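Putative membrane protein mmpL11 (Mycobacterium tuberculosis, PDB 4Y0L) is an RND-family membrane protein, probably a transporter that exports lipids across the mycobacterial envelope, seen here as its periplasmic D2 domain. Local coordinates at residues A[73-76]-A[77-80]. Residues are numbered along the deposited sequence; the frame is centred on the assembly and turned at random.
Sequences RTQL and PRVA
A proline kink marks the last two turns of helix 66-80, where Pro77 follows Leu76 and breaks the run of backbone bonds. The proline nitrogen has no hydrogen to give, so Arg73 O meets the ring instead, at 3.4 Å from Pro77 CG. Arg78 N also lacks a bond to the turn before. The next bond to the turn before is Ala80 N to Leu76 O, 2.9 Å, in the closing turn of the helix. Val79 N adds a weak bond to the same oxygen. Gln75 and Arg78 lie side by side, pointing the same way. Arg78 NE donates to Gln75 OE1 at 3.3 Å with an N-H...O angle of 165°. The oxygen lies in the guanidinium plane, yet NE stands well above the amide plane. The bend of Gln75 at chi2 (-64°) turns its amide back beside Arg78; the amide and guanidinium planes are 66° apart. Thr74 O sits over the centre of one guanidinium face, 3.5 Å above it. The aliphatic part of Arg78 passes Gln75 O, with CG 3.5 Å away. Gln75 OE1 also accepts from Arg28 of helix 19-29, which ties the two helices together. Leu76, Val79 and Ala80 pack against that helix, touching Ile29, Ala24 and Ile25 among others, while Arg73 NH2 bonds Val87 O in strand 84-87, at the edge of the four-stranded antiparallel sheet.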
# COMPACT_ATOMS: atom_id res chain seq x y z
N ARG A 73 -2.76 -9.11 3.36
CA ARG A 73 -3.89 -9.44 2.49
C ARG A 73 -5.20 -9.53 3.26
O ARG A 73 -6.28 -9.49 2.67
CB ARG A 73 -3.62 -10.75 1.76
CG ARG A 73 -2.61 -10.63 0.63
CD ARG A 73 -2.21 -11.98 0.08
NE ARG A 73 -1.34 -11.85 -1.09
CZ ARG A 73 -0.60 -12.83 -1.60
NH1 ARG A 73 -0.61 -14.03 -1.04
NH2 ARG A 73 0.15 -12.60 -2.66
N THR A 74 -5.10 -9.64 4.58
CA THR A 74 -6.26 -9.74 5.45
C THR A 74 -6.66 -8.38 6.02
O THR A 74 -7.84 -8.10 6.23
CB THR A 74 -6.00 -10.71 6.62
OG1 THR A 74 -5.66 -12.00 6.10
CG2 THR A 74 -7.23 -10.84 7.52
N GLN A 75 -5.66 -7.53 6.26
CA GLN A 75 -5.87 -6.30 7.03
C GLN A 75 -5.94 -5.03 6.18
O GLN A 75 -6.66 -4.10 6.53
CB GLN A 75 -4.74 -6.15 8.06
CG GLN A 75 -4.69 -7.26 9.09
CD GLN A 75 -5.93 -7.29 9.96
OE1 GLN A 75 -6.47 -6.25 10.33
NE2 GLN A 75 -6.39 -8.49 10.29
N LEU A 76 -5.20 -5.00 5.08
CA LEU A 76 -5.11 -3.80 4.27
C LEU A 76 -6.36 -3.48 3.45
O LEU A 76 -6.64 -2.31 3.19
CB LEU A 76 -3.90 -3.90 3.33
CG LEU A 76 -2.53 -4.06 4.01
CD1 LEU A 76 -1.42 -4.00 2.97
CD2 LEU A 76 -2.30 -3.02 5.09
N PRO A 77 -7.12 -4.51 3.02
CA PRO A 77 -8.35 -4.19 2.28
C PRO A 77 -9.33 -3.33 3.08
O PRO A 77 -9.99 -2.48 2.48
CB PRO A 77 -8.95 -5.57 1.99
CG PRO A 77 -7.78 -6.48 1.97
CD PRO A 77 -6.83 -5.95 3.00
N ARG A 78 -9.44 -3.55 4.38
CA ARG A 78 -10.30 -2.72 5.23
C ARG A 78 -9.91 -1.26 5.08
O ARG A 78 -10.75 -0.37 4.98
CB ARG A 78 -10.20 -3.09 6.71
CG ARG A 78 -10.05 -4.56 7.05
CD ARG A 78 -10.09 -4.71 8.57
NE ARG A 78 -9.50 -5.95 9.06
CZ ARG A 78 -10.05 -7.16 8.91
NH1 ARG A 78 -11.19 -7.29 8.25
NH2 ARG A 78 -9.45 -8.23 9.41
N VAL A 79 -8.60 -1.03 5.08
CA VAL A 79 -8.02 0.30 5.11
C VAL A 79 -8.09 0.98 3.74
O VAL A 79 -8.19 2.20 3.66
CB VAL A 79 -6.54 0.23 5.57
CG1 VAL A 79 -5.89 1.60 5.56
CG2 VAL A 79 -6.45 -0.40 6.95
N ALA A 80 -8.05 0.18 2.68
CA ALA A 80 -7.97 0.72 1.33
C ALA A 80 -9.33 1.21 0.83
O ALA A 80 -9.41 2.14 0.03
CB ALA A 80 -7.41 -0.32 0.39